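ADP-ribose pyrophosphatase MutT (Rickettsia felis, PDB 4KYX) is a Nudix-family hydrolase that probably uses magnesium to cleave nucleoside diphosphate derivatives, possibly including oxidised guanine nucleotides. Local coordinates at residues I77-D82 and V92-K97. Sequence-based numbering, arbitrary orientation. Where two conformers were deposited one is given.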
ATOM      1  N   ILE A  77       8.533  -5.542  -0.317  1.00 18.56           N
ATOM      2  CA  ILE A  77       9.533  -4.849  -1.144  0.60 18.92           C
ATOM      3  C   ILE A  77       9.146  -3.403  -1.486  1.00 18.52           C
ATOM      4  O   ILE A  77       9.980  -2.525  -1.521  1.00 19.17           O
ATOM      5  CB  ILE A  77       9.763  -5.575  -2.498  0.60 18.80           C
ATOM      6  CG1 ILE A  77      10.392  -6.965  -2.306  0.60 19.32           C
ATOM      7  CG2 ILE A  77      10.615  -4.736  -3.458  0.60 19.26           C
ATOM      8  CD1 ILE A  77      11.756  -6.997  -1.641  0.60 20.23           C
ATOM      9  N   ALA A  78       7.878  -3.187  -1.812  1.00 17.71           N
ATOM     10  CA  ALA A  78       7.522  -1.911  -2.426  1.00 17.53           C
ATOM     11  C   ALA A  78       6.034  -1.648  -2.496  1.00 17.01           C
ATOM     12  O   ALA A  78       5.226  -2.549  -2.367  1.00 16.34           O
ATOM     13  CB  ALA A  78       8.129  -1.826  -3.801  1.00 17.63           C
ATOM     14  N   VAL A  79       5.687  -0.369  -2.605  1.00 17.05           N
ATOM     15  CA  VAL A  79       4.315   0.062  -2.873  1.00 16.84           C
ATOM     16  C   VAL A  79       4.328   0.939  -4.092  1.00 17.40           C
ATOM     17  O   VAL A  79       5.180   1.836  -4.241  1.00 17.67           O
ATOM     18  CB  VAL A  79       3.706   0.935  -1.737  1.00 17.28           C
ATOM     19  CG1 VAL A  79       2.248   1.266  -2.060  1.00 17.18           C
ATOM     20  CG2 VAL A  79       3.804   0.218  -0.391  1.00 17.29           C
ATOM     21  N   THR A  80       3.343   0.719  -4.952  1.00 17.49           N
ATOM     22  CA  THR A  80       3.117   1.579  -6.099  1.00 18.49           C
ATOM     23  C   THR A  80       1.698   2.026  -6.079  1.00 18.80           C
ATOM     24  O   THR A  80       0.849   1.330  -5.562  1.00 18.66           O
ATOM     25  CB  THR A  80       3.388   0.883  -7.449  1.00 18.69           C
ATOM     26  OG1 THR A  80       2.549  -0.262  -7.549  1.00 18.75           O
ATOM     27  CG2 THR A  80       4.815   0.419  -7.567  1.00 18.91           C
ATOM     28  N   ASN A  81       1.465   3.203  -6.656  1.00 19.72           N
ATOM     29  CA  ASN A  81       0.151   3.797  -6.736  0.60 20.82           C
ATOM     30  C   ASN A  81      -0.104   4.175  -8.189  1.00 21.82           C
ATOM     31  O   ASN A  81       0.497   5.106  -8.698  1.00 22.72           O
ATOM     32  CB  ASN A  81       0.123   5.041  -5.825  0.60 21.75           C
ATOM     33  CG  ASN A  81      -1.158   5.836  -5.956  0.60 22.80           C
ATOM     34  OD1 ASN A  81      -2.231   5.288  -5.928  0.60 23.07           O
ATOM     35  ND2 ASN A  81      -1.039   7.125  -6.136  0.60 24.34           N
ATOM     36  N   ASP A  82      -0.973   3.428  -8.856  1.00 22.66           N
ATOM     37  CA  ASP A  82      -1.151   3.580 -10.281  1.00 24.60           C
ATOM     38  C   ASP A  82      -2.609   3.730 -10.693  1.00 25.98           C
ATOM     39  O   ASP A  82      -3.466   2.963 -10.293  1.00 24.42           O
ATOM     40  CB  ASP A  82      -0.585   2.324 -10.973  1.00 24.60           C
ATOM     41  CG  ASP A  82       0.828   1.993 -10.517  1.00 24.76           C
ATOM     42  OD1 ASP A  82       1.698   2.838 -10.763  1.00 28.74           O
ATOM     43  OD2 ASP A  82       1.042   0.928  -9.903  1.00 25.33           O
ATOM     44  N   VAL A  92      -3.505   0.396  -5.725  1.00 19.27           N
ATOM     45  CA  VAL A  92      -2.314   0.471  -4.932  1.00 18.54           C
ATOM     46  C   VAL A  92      -1.768  -0.942  -4.911  1.00 17.92           C
ATOM     47  O   VAL A  92      -2.434  -1.867  -4.422  1.00 18.12           O
ATOM     48  CB  VAL A  92      -2.611   1.041  -3.532  1.00 18.54           C
ATOM     49  CG1 VAL A  92      -1.431   0.879  -2.603  1.00 18.35           C
ATOM     50  CG2 VAL A  92      -2.986   2.529  -3.644  1.00 19.02           C
ATOM     51  N   SER A  93      -0.578  -1.145  -5.485  1.00 17.60           N
ATOM     52  CA  SER A  93       0.023  -2.472  -5.496  1.00 17.24           C
ATOM     53  C   SER A  93       1.043  -2.618  -4.371  1.00 16.79           C
ATOM     54  O   SER A  93       1.906  -1.766  -4.185  1.00 17.31           O
ATOM     55  CB  SER A  93       0.713  -2.757  -6.809  1.00 17.39           C
ATOM     56  OG  SER A  93      -0.228  -2.727  -7.893  1.00 18.41           O
ATOM     57  N   ILE A  94       0.974  -3.723  -3.669  1.00 16.37           N
ATOM     58  CA  ILE A  94       1.958  -4.094  -2.678  1.00 16.33           C
ATOM     59  C   ILE A  94       2.764  -5.224  -3.244  1.00 15.85           C
ATOM     60  O   ILE A  94       2.206  -6.264  -3.605  1.00 15.21           O
ATOM     61  CB  ILE A  94       1.267  -4.620  -1.421  1.00 17.16           C
ATOM     62  CG1 ILE A  94       0.250  -3.597  -0.939  1.00 18.22           C
ATOM     63  CG2 ILE A  94       2.289  -5.004  -0.363  1.00 17.39           C
ATOM     64  CD1 ILE A  94       0.817  -2.322  -0.479  1.00 19.28           C
ATOM     65  N   PHE A  95       4.066  -5.016  -3.369  1.00 15.76           N
ATOM     66  CA  PHE A  95       4.937  -6.074  -3.868  1.00 15.76           C
ATOM     67  C   PHE A  95       5.677  -6.751  -2.762  1.00 15.93           C
ATOM     68  O   PHE A  95       6.189  -6.097  -1.843  1.00 15.61           O
ATOM     69  CB  PHE A  95       5.955  -5.535  -4.846  1.00 16.10           C
ATOM     70  CG  PHE A  95       5.358  -5.199  -6.175  1.00 16.18           C
ATOM     71  CD1 PHE A  95       5.198  -6.160  -7.131  1.00 16.48           C
ATOM     72  CD2 PHE A  95       4.939  -3.880  -6.455  1.00 16.86           C
ATOM     73  CE1 PHE A  95       4.649  -5.849  -8.393  1.00 16.65           C
ATOM     74  CE2 PHE A  95       4.395  -3.585  -7.708  1.00 16.79           C
ATOM     75  CZ  PHE A  95       4.250  -4.578  -8.661  1.00 16.82           C
ATOM     76  N   LEU A  96       5.782  -8.077  -2.921  1.00 16.03           N
ATOM     77  CA  LEU A  96       6.567  -8.893  -2.051  1.00 16.67           C
ATOM     78  C   LEU A  96       7.466  -9.823  -2.845  1.00 17.08           C
ATOM     79  O   LEU A  96       7.243 -10.009  -4.009  1.00 16.54           O
ATOM     80  CB  LEU A  96       5.695  -9.716  -1.130  1.00 17.01           C
ATOM     81  CG  LEU A  96       4.773  -8.958  -0.216  1.00 17.27           C
ATOM     82  CD1 LEU A  96       3.401  -8.801  -0.859  1.00 16.90           C
ATOM     83  CD2 LEU A  96       4.699  -9.716   1.074  1.00 18.48           C
ATOM     84  N   LYS A  97       8.549 -10.246  -2.247  1.00 18.27           N
ATOM     85  CA  LYS A  97       9.380 -11.234  -2.866  1.00 19.38           C
ATOM     86  C   LYS A  97       9.521 -12.508  -2.049  1.00 19.41           C
ATOM     87  O   LYS A  97       9.527 -12.482  -0.821  1.00 19.41           O
ATOM     88  CB  LYS A  97      10.728 -10.689  -3.262  1.00 21.47           C
ATOM     89  CG  LYS A  97      11.643 -10.287  -2.169  1.00 23.80           C
ATOM     90  CD  LYS A  97      13.108 -10.430  -2.627  1.00 27.17           C
ATOM     91  CE  LYS A  97      13.994 -10.244  -1.381  1.00 30.17           C
ATOM     92  NZ  LYS A  97      14.441  -8.843  -1.184  1.00 31.61           N
TER
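Thr80 and Ser93 form a hydrogen-bonded antiparallel pair, with Thr80 N 3.0 Å from Ser93 O and Ser93 N 2.9 Å from Thr80 O. Phe95 N reaches Ala78 O at 2.9 Å in a nearly straight bond (171°). The carbonyl of Phe95 is shared: Ile77 N binds Phe95 O at 2.9 Å and Ala78 N only weakly, so two residues face one, the signature of a classic beta bulge. On the Thr80 side, chi1 of 58° sets OG1 between backbone N and carbonyl carbon, where it donates to Asp82 OD2 at 3.0 Å, on the syn side of the carboxylate but somewhat out of its plane. The same OG1 lies near the plane of the Phe95 ring, at its CE2 edge. On the other face, Val79 CG1 meets Val92 CG1 at 3.7 Å, while Val79 CG2 lies alongside Ile94 CD1. Beyond the bulge, in the conformer given, the Ile77 side chain runs across that of Lys97 at about a right angle, a contact that remains doubtful. These segments belong to the hairpin of strands 75-84 and 89-99 in the mixed sheet of the Nudix fold. Strands 14-22 and 142-143 flank it, Pro132 and Leu136 of helix 131-137 cover the Ala78-Thr80-Ser93 face, and Val79 and Val92 pack against Val79 and Ile15 of the second subunit.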